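Local coordinates for alpha-ketoglutarate-dependent non-heme iron oxygenase EasH (Aspergillus japonicus, PDB 5M0T), which is an iron(II)- and 2-oxoglutarate-dependent oxygenase that probably carries out an oxidative step in the biosynthesis of the ergot alkaloid cycloclavine, at residues 28-40 with 194-208. Residues are numbered along the deposited sequence; the frame is centred on the assembly and turned at random.
Sequences LQEDGVVVIEGFM and AVMNPGDAVLFTGKT. With ZN (zinc ion), chain G.
V34 pairs with L203 and I36 with A201 in the antiparallel ladder that joins strands 33-37 and 201-205 in the large sheet of this cupin-clan, PhyH-family barrel. Four backbone bonds define the register. V34 N donates to L203 O, and L203 N returns the bond to V34 O, 2.8 Å away; I36 and A201 form the second reciprocal pair. V35–V202 lies between them and V33–F204 at the end beside V34–L203, both non-hydrogen-bonded.

Side chains alternate between the two faces. V34, I36, A201 and L203 share one, where L203 is central: its CD2 lies 4.0 Å from I36 CD1 and also meets L28 CD2, the two leucines crossing at about a right angle. With CG anti to the backbone N (chi1 -175°) and CD2 anti to CA, CD2 sits between these partners. The opposite face holds V33, V35, V202 and F204; V33 CG2 packs on V202 CG2 at 3.7 Å, and the F204 ring extends away to meet that of H210, an iron ligand; the F204 side chain lies about 5 Å from the bound iron and 2-oxoglutarate.

At the C-terminal end of strand 33-37, E37 OE1 and D200 OD2 each bind zinc at 2.0 Å, with their carboxylate planes 78° apart; a water is a third ligand. The metal probably offsets the repulsion of the paired acids, and R14 forms a salt bridge with E37 OE2. D200 is positioned by G38 N, which meets OD1 on its anti side at 2.7 Å, and by N197 N above the carboxylate plane at OD2. Beyond this, M40 N bonds to G199 O.

Where helix 21-31 gives way to the strand, G32 has positive phi, and its O accepts the T208 hydroxyl: OG1 sits 2.7 Å away, 38° out of the carbonyl plane.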
# COMPACT_ATOMS: atom_id res chain seq x y z
N LEU A 28 17.56 4.10 -18.57
CA LEU A 28 16.22 4.19 -18.00
C LEU A 28 15.86 5.62 -17.58
O LEU A 28 14.76 6.08 -17.86
CB LEU A 28 16.08 3.23 -16.81
CG LEU A 28 14.69 3.02 -16.24
CD1 LEU A 28 13.81 2.32 -17.26
CD2 LEU A 28 14.73 2.24 -14.94
N GLN A 29 16.78 6.33 -16.93
CA GLN A 29 16.59 7.75 -16.60
C GLN A 29 16.42 8.65 -17.82
O GLN A 29 15.58 9.55 -17.84
CB GLN A 29 17.78 8.30 -15.83
CG GLN A 29 17.90 7.81 -14.41
CD GLN A 29 19.10 8.43 -13.70
OE1 GLN A 29 20.22 8.40 -14.21
NE2 GLN A 29 18.87 9.00 -12.53
N GLU A 30 17.27 8.43 -18.82
CA GLU A 30 17.27 9.25 -20.02
C GLU A 30 16.06 8.97 -20.94
O GLU A 30 15.49 9.90 -21.49
CB GLU A 30 18.59 9.07 -20.78
CG GLU A 30 19.78 9.62 -20.00
CD GLU A 30 21.15 9.22 -20.55
OE1 GLU A 30 21.25 8.39 -21.48
OE2 GLU A 30 22.16 9.75 -20.03
N ASP A 31 15.70 7.69 -21.10
CA ASP A 31 14.72 7.24 -22.10
C ASP A 31 13.39 6.72 -21.52
O ASP A 31 12.40 6.66 -22.24
CB ASP A 31 15.33 6.14 -22.98
CG ASP A 31 16.45 6.64 -23.89
OD1 ASP A 31 16.90 7.80 -23.78
OD2 ASP A 31 16.91 5.85 -24.74
N GLY A 32 13.39 6.34 -20.25
CA GLY A 32 12.21 5.75 -19.60
C GLY A 32 11.96 4.29 -19.92
O GLY A 32 11.03 3.69 -19.38
N VAL A 33 12.80 3.72 -20.77
CA VAL A 33 12.61 2.38 -21.27
C VAL A 33 13.92 1.92 -21.90
O VAL A 33 14.60 2.71 -22.58
CB VAL A 33 11.42 2.30 -22.28
CG1 VAL A 33 11.63 3.22 -23.48
CG2 VAL A 33 11.19 0.87 -22.74
N VAL A 34 14.30 0.67 -21.64
CA VAL A 34 15.49 0.06 -22.27
C VAL A 34 15.26 -1.44 -22.42
O VAL A 34 14.60 -2.05 -21.58
CB VAL A 34 16.77 0.34 -21.43
CG1 VAL A 34 16.62 -0.15 -20.00
CG2 VAL A 34 18.01 -0.27 -22.06
N VAL A 35 15.78 -2.03 -23.49
CA VAL A 35 15.78 -3.49 -23.65
C VAL A 35 17.03 -4.10 -22.97
O VAL A 35 18.16 -3.71 -23.27
CB VAL A 35 15.70 -3.90 -25.13
CG1 VAL A 35 15.82 -5.42 -25.28
CG2 VAL A 35 14.42 -3.38 -25.77
N ILE A 36 16.79 -5.01 -22.03
CA ILE A 36 17.86 -5.79 -21.41
C ILE A 36 17.99 -7.11 -22.18
O ILE A 36 17.12 -7.97 -22.09
CB ILE A 36 17.59 -6.09 -19.91
CG1 ILE A 36 17.27 -4.81 -19.13
CG2 ILE A 36 18.80 -6.75 -19.28
CD1 ILE A 36 16.94 -5.02 -17.67
N GLU A 37 19.09 -7.26 -22.91
CA GLU A 37 19.39 -8.51 -23.59
C GLU A 37 19.80 -9.55 -22.57
O GLU A 37 20.69 -9.31 -21.74
CB GLU A 37 20.51 -8.36 -24.64
CG GLU A 37 20.13 -7.54 -25.86
CD GLU A 37 19.02 -8.16 -26.70
OE1 GLU A 37 18.97 -9.40 -26.82
OE2 GLU A 37 18.19 -7.41 -27.24
N GLY A 38 19.11 -10.69 -22.60
CA GLY A 38 19.44 -11.82 -21.74
C GLY A 38 19.12 -11.58 -20.29
O GLY A 38 19.90 -11.97 -19.42
N PHE A 39 18.00 -10.92 -20.01
CA PHE A 39 17.57 -10.73 -18.62
C PHE A 39 17.41 -12.09 -17.94
O PHE A 39 17.90 -12.30 -16.84
CB PHE A 39 16.27 -9.90 -18.56
CG PHE A 39 15.71 -9.75 -17.17
CD1 PHE A 39 16.40 -9.03 -16.20
CD2 PHE A 39 14.50 -10.37 -16.82
CE1 PHE A 39 15.90 -8.91 -14.91
CE2 PHE A 39 13.99 -10.25 -15.54
CZ PHE A 39 14.70 -9.53 -14.59
N MET A 40 16.70 -12.99 -18.62
CA MET A 40 16.64 -14.40 -18.26
C MET A 40 17.37 -15.18 -19.34
O MET A 40 17.34 -14.80 -20.51
CB MET A 40 15.19 -14.86 -18.17
CG MET A 40 14.45 -14.29 -16.97
SD MET A 40 12.70 -14.74 -16.94
CE MET A 40 12.74 -16.53 -16.85
N ALA A 194 9.12 -3.56 -29.04
CA ALA A 194 10.35 -4.09 -28.42
C ALA A 194 10.62 -5.47 -29.01
O ALA A 194 10.21 -6.51 -28.49
CB ALA A 194 10.22 -4.14 -26.90
N VAL A 195 11.30 -5.45 -30.15
CA VAL A 195 11.65 -6.68 -30.84
C VAL A 195 12.73 -7.41 -30.02
O VAL A 195 13.74 -6.80 -29.69
CB VAL A 195 12.12 -6.39 -32.27
CG1 VAL A 195 12.60 -7.66 -32.94
CG2 VAL A 195 10.98 -5.77 -33.08
N MET A 196 12.51 -8.68 -29.70
CA MET A 196 13.26 -9.35 -28.64
C MET A 196 13.20 -10.85 -28.80
O MET A 196 12.20 -11.37 -29.25
CB MET A 196 12.65 -9.03 -27.27
CG MET A 196 13.02 -7.69 -26.67
SD MET A 196 12.42 -7.51 -24.98
CE MET A 196 10.63 -7.65 -25.22
N ASN A 197 14.28 -11.55 -28.42
CA ASN A 197 14.28 -13.01 -28.34
C ASN A 197 13.87 -13.47 -26.96
O ASN A 197 13.83 -12.65 -26.05
CB ASN A 197 15.66 -13.54 -28.71
CG ASN A 197 15.95 -13.33 -30.19
OD1 ASN A 197 16.88 -12.63 -30.57
ND2 ASN A 197 15.11 -13.93 -31.03
N PRO A 198 13.56 -14.77 -26.80
CA PRO A 198 13.15 -15.24 -25.48
C PRO A 198 14.22 -14.99 -24.43
O PRO A 198 15.39 -15.26 -24.69
CB PRO A 198 12.96 -16.74 -25.68
CG PRO A 198 12.57 -16.87 -27.11
CD PRO A 198 13.37 -15.81 -27.82
N GLY A 199 13.82 -14.46 -23.27
CA GLY A 199 14.74 -14.13 -22.20
C GLY A 199 15.16 -12.67 -22.16
O GLY A 199 15.50 -12.16 -21.09
N ASP A 200 15.14 -11.99 -23.32
CA ASP A 200 15.29 -10.53 -23.37
C ASP A 200 14.09 -9.93 -22.67
O ASP A 200 13.01 -10.54 -22.66
CB ASP A 200 15.39 -10.01 -24.82
CG ASP A 200 16.68 -10.48 -25.55
OD1 ASP A 200 17.61 -10.95 -24.86
OD2 ASP A 200 16.76 -10.40 -26.79
N ALA A 201 14.27 -8.77 -22.04
CA ALA A 201 13.21 -8.10 -21.31
C ALA A 201 13.19 -6.65 -21.68
O ALA A 201 14.24 -6.06 -21.87
CB ALA A 201 13.42 -8.24 -19.82
N VAL A 202 11.99 -6.08 -21.84
CA VAL A 202 11.88 -4.64 -22.01
C VAL A 202 11.58 -4.07 -20.61
O VAL A 202 10.66 -4.52 -19.93
CB VAL A 202 10.89 -4.22 -23.13
CG1 VAL A 202 9.43 -4.55 -22.82
CG2 VAL A 202 11.02 -2.72 -23.40
N LEU A 203 12.40 -3.10 -20.19
CA LEU A 203 12.33 -2.50 -18.86
C LEU A 203 11.82 -1.07 -18.97
O LEU A 203 12.42 -0.27 -19.68
CB LEU A 203 13.73 -2.47 -18.23
CG LEU A 203 13.78 -1.98 -16.79
CD1 LEU A 203 13.19 -3.03 -15.86
CD2 LEU A 203 15.20 -1.62 -16.37
N PHE A 204 10.72 -0.75 -18.28
CA PHE A 204 10.18 0.62 -18.28
C PHE A 204 9.58 1.02 -16.93
O PHE A 204 9.11 0.18 -16.18
CB PHE A 204 9.19 0.84 -19.42
CG PHE A 204 8.07 -0.17 -19.48
CD1 PHE A 204 6.88 0.04 -18.79
CD2 PHE A 204 8.19 -1.32 -20.25
CE1 PHE A 204 5.85 -0.89 -18.85
CE2 PHE A 204 7.15 -2.26 -20.32
CZ PHE A 204 5.98 -2.04 -19.63
N THR A 205 9.65 2.32 -16.62
CA THR A 205 9.04 2.85 -15.41
C THR A 205 7.54 2.99 -15.61
O THR A 205 7.05 2.93 -16.73
CB THR A 205 9.56 4.25 -15.06
OG1 THR A 205 9.05 5.21 -15.99
CG2 THR A 205 11.13 4.27 -14.99
N GLY A 206 6.83 3.24 -14.52
CA GLY A 206 5.40 3.49 -14.56
C GLY A 206 5.01 4.81 -15.20
O GLY A 206 3.83 5.10 -15.28
N LYS A 207 5.99 5.60 -15.64
CA LYS A 207 5.76 6.89 -16.27
C LYS A 207 5.89 6.85 -17.77
O LYS A 207 5.64 7.85 -18.41
CB LYS A 207 6.72 7.91 -15.68
CG LYS A 207 6.49 8.12 -14.20
CD LYS A 207 7.50 9.07 -13.60
CE LYS A 207 6.98 10.45 -13.44
NZ LYS A 207 7.88 11.22 -12.55
N THR A 208 6.26 5.71 -18.33
CA THR A 208 6.52 5.59 -19.75
C THR A 208 5.31 4.97 -20.46
O THR A 208 4.81 3.93 -20.04
CB THR A 208 7.77 4.72 -19.97
OG1 THR A 208 8.89 5.33 -19.30
CG2 THR A 208 8.08 4.55 -21.45
ZN ZN G . 17.86 -9.97 -28.36
O HOH W 1 18.38 -11.87 -28.10